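PDB 1KOE: endostatin from Mus musculus, which inhibits angiogenesis as the C-terminal fragment of the collagen XVIII alpha1 chain and probably binds heparin. Local coordinates for residues 144-148 with 149-153; 49-52 with 53-56; 132-136 with 137-141. All coordinates share one frame; numbering follows the deposited sequence.

Contact 1. Residues 144-148 with 149-153; sequences SSLLS and GRLLE
The guanidinium group of Arg150 meets Ser148 at its edge, with Ser148 OG lying in its plane. Arg150 NE donates to Ser148 OG at 3.0 Å with an N-H...O angle of 160°, and NH2 adds a weak second bond. Glu153 CG lies over one face of the guanidinium group, nearer its border than its centre. Arg150 NH2 also forms a salt bridge with Glu153 OE2 at 2.7 Å. The bend of the Arg150 chain at chi3 (-65°) turns its end back to both partners.

The other carboxylate oxygen, Glu153 OE1, accepts from Ser145 N at 2.9 Å, the donor standing almost in line with the C-O bond. The carboxylate therefore ties the arginine to the backbone of the strand end. Ser148 OG, gripped by the arginine, donates in turn to Ser145 O, in the plane of that carbonyl.

Ser144 OG is buried and bonded twice. It donates a hydrogen bond to Arg150 O at 2.7 Å, from above the carbonyl plane, and accepts from Glu153 N at 3.0 Å. On the apolar side, Leu146 CD1 and Leu151 CD2 touch at 3.8 Å, the two side chains lying side by side.

Residues 144-153 run from the end of strand 140-145 through a 3-10 turn at 146-148 into the loop before its antiparallel partner, strand 155-158. Ser144 is backbone-bonded to Val113 of strand 112-114, and Leu151 to Gly86 of a nearby loop.

Contact 2. Residues 49-52 with 53-56; sequences QDLY and SIVR
Leu51 and Ile54 form the close-packed inner side of this turn. Ile54 N donates to Leu51 O at 3.1 Å, with an N-H...O angle of 166°. Ile54 CG1 also lies 3.5 Å from Leu51 O, and the terminal methyls Leu51 CD1 and Ile54 CD1 meet at 4.0 Å, with the two side chains set at a slant to each other. Both residues are buried. Leu51 packs on Phe43 and Trp77, while Ile54 lies on Ile168 of strand 166-169.

Gln49 lies across Ile54 at about a right angle. Its CG is anti to the backbone N (chi1 171°), and the bend at chi2 brings the amide back over the turn. Gln49 CD then sits 3.9 Å from Ile54 CG1, and Gln49 NE2 comes to 3.5 Å from Ser53 CB. The amide nitrogen makes a weak hydrogen bond to Asp50 O.

The side with Asp50 and Ser53 is looser and partly exposed. Ser53 N donates to Asp50 O at 3.1 Å, but the bond is bent to 138°. The side chains themselves barely approach, with Asp50 CB 4.4 Å from Ser53 OG. The Asp50 carboxylate forms a salt bridge with Arg123 instead, while Gln49 OE1 is held by Arg41.

Tyr52 points away from the turn but is packed elsewhere: its ring meets Trp77 and, edge-to-face, Phe81, and its OH is hydrogen-bonded to Asp78.

Two successive backbone bonds from residue i+3 to residue i, Ser53 to Asp50 and Ile54 to Leu51, are characteristic of overlapping beta turns. Here they lie in the long connection between strands 40-42 and 65-66.

Contact 3. Residues 132-136 with 137-141; sequences WRTET and TGATG
Thr136 CG2 and Ala139 CB are pressed together at 3.4 Å, closer than two carbons usually come. The methyl of Thr136 is placed between its own backbone N and carbonyl carbon, while OG1 is anti to N (chi1 -169°). This turns the methyl to Ala139 and the hydroxyl to a water. Thr134 CG2 reaches the same Ala139 CB at 3.8 Å. Two threonine methyls therefore pack on one alanine.

The backbone adds little across the turn. Ala139 N makes a weak bond to Thr136 O at 3.5 Å. Within residues 132-136, Thr134 OG1 accepts from Thr136 N at 3.2 Å, with an N-H...O angle of 163°. This bond closes an ST turn. One water bridges Thr136 OG1 and Thr137 OG1. Its bond to Thr137 OG1 is 3.1 Å and its bond to Thr136 OG1 is weak. This end of the turn is exposed.

At the inner end, Trp132 CH2 lies 4.4 Å from Gly141 CA, a loose approach. The indole is buried: NE1 bonds to Ser45 O, and the ring meets that of Trp114.

Residues 132-141 run from helix 129-132 into the start of strand 140-145, doubling back on themselves. Gly141, near the start of the strand, is backbone-bonded to Ala157 of strand 155-158. Just before the strand, Ala139 is backbone-bonded to Cys159, which is disulfide-linked to Cys129 at the start of the helix.

Along the chain the order is contact 2, contact 3, contact 1. Two residues separate contact 3 from contact 1, and both use strand 140-145, the middle strand of the three-stranded antiparallel sheet. Contact 3 leads into that strand and contact 1 leads out of it, their centres about 20 Å apart. Contact 2 belongs to the connection between strands 40-42 and 65-66 of the five-stranded mixed sheet. Its centre lies about 19 Å from that of contact 1, yet the two touch, Leu152 CD2 packing on Leu51 CD2 at 3.9 Å. This touch joins connections of the two sheets within one compact domain. Contacts 2 and 3, centres about 22 Å apart, do not touch; their nearest atoms are about 8 Å apart.

Contact 1. Residues 144-148 with 149-153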
# COMPACT_ATOMS: atom_id res chain seq x y z
N SER A 144 -5.93 3.54 -6.19
CA SER A 144 -5.25 3.45 -7.46
C SER A 144 -5.48 2.10 -8.13
O SER A 144 -5.43 1.06 -7.48
CB SER A 144 -3.75 3.63 -7.24
OG SER A 144 -3.05 3.56 -8.47
N SER A 145 -5.67 2.12 -9.45
CA SER A 145 -5.87 0.89 -10.19
C SER A 145 -4.54 0.28 -10.52
O SER A 145 -3.74 0.86 -11.23
CB SER A 145 -6.61 1.15 -11.50
OG SER A 145 -6.88 -0.09 -12.14
N LEU A 146 -4.33 -0.94 -10.06
CA LEU A 146 -3.11 -1.66 -10.33
C LEU A 146 -3.07 -2.09 -11.82
O LEU A 146 -2.01 -2.41 -12.35
CB LEU A 146 -3.03 -2.88 -9.42
CG LEU A 146 -1.69 -3.18 -8.78
CD1 LEU A 146 -1.03 -1.91 -8.27
CD2 LEU A 146 -1.94 -4.17 -7.65
N LEU A 147 -4.24 -2.09 -12.47
CA LEU A 147 -4.30 -2.45 -13.88
C LEU A 147 -3.58 -1.41 -14.74
O LEU A 147 -3.06 -1.73 -15.80
CB LEU A 147 -5.76 -2.63 -14.35
CG LEU A 147 -6.53 -3.73 -13.61
CD1 LEU A 147 -7.99 -3.69 -13.98
CD2 LEU A 147 -5.95 -5.07 -13.90
N SER A 148 -3.50 -0.17 -14.25
CA SER A 148 -2.81 0.89 -14.98
C SER A 148 -1.30 0.91 -14.69
O SER A 148 -0.58 1.77 -15.20
CB SER A 148 -3.42 2.25 -14.63
OG SER A 148 -3.04 2.67 -13.33
N GLY A 149 -0.83 -0.02 -13.86
CA GLY A 149 0.58 -0.08 -13.51
C GLY A 149 1.06 0.95 -12.50
O GLY A 149 2.26 1.04 -12.26
N ARG A 150 0.14 1.65 -11.83
CA ARG A 150 0.52 2.69 -10.86
C ARG A 150 -0.04 2.42 -9.47
O ARG A 150 -1.11 1.83 -9.33
CB ARG A 150 0.01 4.06 -11.32
CG ARG A 150 0.58 4.51 -12.63
CD ARG A 150 -0.21 5.69 -13.19
NE ARG A 150 -1.59 5.33 -13.54
CZ ARG A 150 -2.52 6.20 -13.93
NH1 ARG A 150 -2.25 7.49 -14.02
NH2 ARG A 150 -3.74 5.76 -14.21
N LEU A 151 0.68 2.89 -8.45
CA LEU A 151 0.26 2.74 -7.05
C LEU A 151 -0.42 3.98 -6.49
O LEU A 151 -1.14 3.89 -5.51
CB LEU A 151 1.47 2.47 -6.15
CG LEU A 151 2.22 1.16 -6.31
CD1 LEU A 151 3.41 1.17 -5.35
CD2 LEU A 151 1.30 0.01 -6.02
N LEU A 152 -0.19 5.13 -7.12
CA LEU A 152 -0.71 6.40 -6.61
C LEU A 152 -1.61 7.21 -7.54
O LEU A 152 -1.63 8.43 -7.49
CB LEU A 152 0.45 7.27 -6.08
CG LEU A 152 1.31 6.72 -4.93
CD1 LEU A 152 2.55 7.58 -4.74
CD2 LEU A 152 0.49 6.66 -3.63
N GLU A 153 -2.35 6.52 -8.39
CA GLU A 153 -3.32 7.15 -9.27
C GLU A 153 -4.28 7.90 -8.33
O GLU A 153 -4.48 7.50 -7.17
CB GLU A 153 -4.04 6.06 -10.05
CG GLU A 153 -5.05 6.51 -11.08
CD GLU A 153 -5.57 5.35 -11.91
OE1 GLU A 153 -5.41 4.19 -11.50
OE2 GLU A 153 -6.17 5.59 -12.98

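Contact 2. Residues 49-52 with 53-56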
# COMPACT_ATOMS: atom_id res chain seq x y z
N GLN A 49 -0.34 11.02 9.79
CA GLN A 49 0.79 10.48 9.07
C GLN A 49 0.67 10.53 7.56
O GLN A 49 -0.34 10.11 7.01
CB GLN A 49 0.92 9.01 9.51
CG GLN A 49 1.91 8.17 8.74
CD GLN A 49 3.29 8.17 9.37
OE1 GLN A 49 3.58 7.35 10.25
NE2 GLN A 49 4.17 9.04 8.88
N ASP A 50 1.67 11.09 6.90
CA ASP A 50 1.70 11.09 5.44
C ASP A 50 2.36 9.76 5.06
O ASP A 50 3.31 9.32 5.69
CB ASP A 50 2.60 12.21 4.91
CG ASP A 50 2.05 13.57 5.20
OD1 ASP A 50 0.85 13.79 4.96
OD2 ASP A 50 2.81 14.43 5.68
N LEU A 51 1.83 9.12 4.03
CA LEU A 51 2.38 7.85 3.55
C LEU A 51 3.89 8.00 3.27
O LEU A 51 4.68 7.12 3.61
CB LEU A 51 1.66 7.46 2.25
CG LEU A 51 2.21 6.35 1.35
CD1 LEU A 51 2.37 5.07 2.15
CD2 LEU A 51 1.23 6.14 0.20
N TYR A 52 4.28 9.13 2.69
CA TYR A 52 5.69 9.35 2.36
C TYR A 52 6.68 9.15 3.51
O TYR A 52 7.76 8.59 3.33
CB TYR A 52 5.89 10.73 1.73
CG TYR A 52 7.33 10.98 1.38
CD1 TYR A 52 7.92 10.38 0.25
CD2 TYR A 52 8.13 11.78 2.20
CE1 TYR A 52 9.28 10.57 -0.03
CE2 TYR A 52 9.48 11.97 1.92
CZ TYR A 52 10.05 11.36 0.81
OH TYR A 52 11.39 11.56 0.59
N SER A 53 6.28 9.58 4.70
CA SER A 53 7.12 9.53 5.89
C SER A 53 7.25 8.22 6.61
O SER A 53 8.02 8.13 7.56
CB SER A 53 6.61 10.55 6.90
OG SER A 53 6.76 11.86 6.38
N ILE A 54 6.51 7.20 6.17
CA ILE A 54 6.51 5.89 6.82
C ILE A 54 7.86 5.16 6.76
O ILE A 54 8.19 4.40 7.69
CB ILE A 54 5.40 4.98 6.25
CG1 ILE A 54 4.03 5.50 6.67
CG2 ILE A 54 5.57 3.56 6.73
CD1 ILE A 54 2.91 4.67 6.10
N VAL A 55 8.60 5.34 5.67
CA VAL A 55 9.91 4.72 5.51
C VAL A 55 10.98 5.64 6.12
O VAL A 55 10.95 6.84 5.88
CB VAL A 55 10.21 4.45 4.01
CG1 VAL A 55 11.69 4.10 3.80
CG2 VAL A 55 9.32 3.30 3.52
N ARG A 56 11.87 5.07 6.94
CA ARG A 56 12.95 5.83 7.60
C ARG A 56 13.67 6.69 6.60
O ARG A 56 13.99 6.24 5.49
CB ARG A 56 13.96 4.88 8.27

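Contact 3. Residues 132-136 with 137-141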
# COMPACT_ATOMS: atom_id res chain seq x y z
N TRP A 132 -9.63 5.72 7.68
CA TRP A 132 -9.88 4.28 7.58
C TRP A 132 -10.77 3.71 8.66
O TRP A 132 -10.57 2.58 9.13
CB TRP A 132 -8.54 3.53 7.47
CG TRP A 132 -7.66 4.20 6.44
CD1 TRP A 132 -6.55 4.96 6.68
CD2 TRP A 132 -7.91 4.28 5.03
NE1 TRP A 132 -6.10 5.53 5.50
CE2 TRP A 132 -6.92 5.13 4.48
CE3 TRP A 132 -8.89 3.73 4.18
CZ2 TRP A 132 -6.87 5.43 3.11
CZ3 TRP A 132 -8.84 4.03 2.83
CH2 TRP A 132 -7.85 4.87 2.31
N ARG A 133 -11.79 4.47 9.00
CA ARG A 133 -12.73 4.05 10.02
C ARG A 133 -14.14 3.78 9.49
O ARG A 133 -14.96 3.17 10.19
CB ARG A 133 -12.78 5.09 11.15
CG ARG A 133 -11.51 5.13 11.99
CD ARG A 133 -11.68 5.99 13.24
NE ARG A 133 -10.47 5.92 14.05
CZ ARG A 133 -9.77 6.97 14.46
NH1 ARG A 133 -10.16 8.21 14.14
NH2 ARG A 133 -8.60 6.79 15.07
N THR A 134 -14.42 4.14 8.25
CA THR A 134 -15.75 3.92 7.73
C THR A 134 -15.79 3.20 6.40
O THR A 134 -14.87 3.34 5.59
CB THR A 134 -16.50 5.26 7.58
OG1 THR A 134 -17.89 5.01 7.30
CG2 THR A 134 -15.89 6.08 6.44
N GLU A 135 -16.83 2.41 6.20
CA GLU A 135 -17.04 1.72 4.94
C GLU A 135 -18.39 2.15 4.32
O GLU A 135 -18.93 1.47 3.44
CB GLU A 135 -16.95 0.19 5.10
CG GLU A 135 -18.00 -0.46 6.02
CD GLU A 135 -18.08 -1.96 5.77
OE1 GLU A 135 -17.11 -2.68 6.11
OE2 GLU A 135 -19.09 -2.43 5.19
N THR A 136 -18.90 3.30 4.75
CA THR A 136 -20.16 3.83 4.23
C THR A 136 -20.01 4.16 2.74
O THR A 136 -18.91 4.56 2.29
CB THR A 136 -20.60 5.09 5.01
OG1 THR A 136 -21.94 5.43 4.65
CG2 THR A 136 -19.69 6.26 4.71
N THR A 137 -21.09 4.01 1.96
CA THR A 137 -20.99 4.27 0.51
C THR A 137 -20.72 5.71 0.10
O THR A 137 -20.10 5.94 -0.94
CB THR A 137 -22.21 3.77 -0.29
OG1 THR A 137 -23.37 4.52 0.08
CG2 THR A 137 -22.45 2.30 -0.05
N GLY A 138 -21.19 6.65 0.91
CA GLY A 138 -21.01 8.05 0.61
C GLY A 138 -19.63 8.61 0.88
O GLY A 138 -19.27 9.64 0.31
N ALA A 139 -18.86 7.97 1.74
CA ALA A 139 -17.52 8.48 2.03
C ALA A 139 -16.53 7.95 0.98
O ALA A 139 -16.77 6.89 0.40
CB ALA A 139 -17.09 8.06 3.42
N THR A 140 -15.43 8.68 0.75
CA THR A 140 -14.44 8.23 -0.21
C THR A 140 -13.03 8.11 0.33
O THR A 140 -12.65 8.74 1.34
CB THR A 140 -14.37 9.12 -1.49
OG1 THR A 140 -13.88 10.42 -1.15
CG2 THR A 140 -15.73 9.22 -2.17
N GLY A 141 -12.24 7.33 -0.40
CA GLY A 141 -10.84 7.13 -0.08
C GLY A 141 -10.09 7.18 -1.39
O GLY A 141 -10.60 6.72 -2.42
O HOH W 1 -24.59 4.38 2.94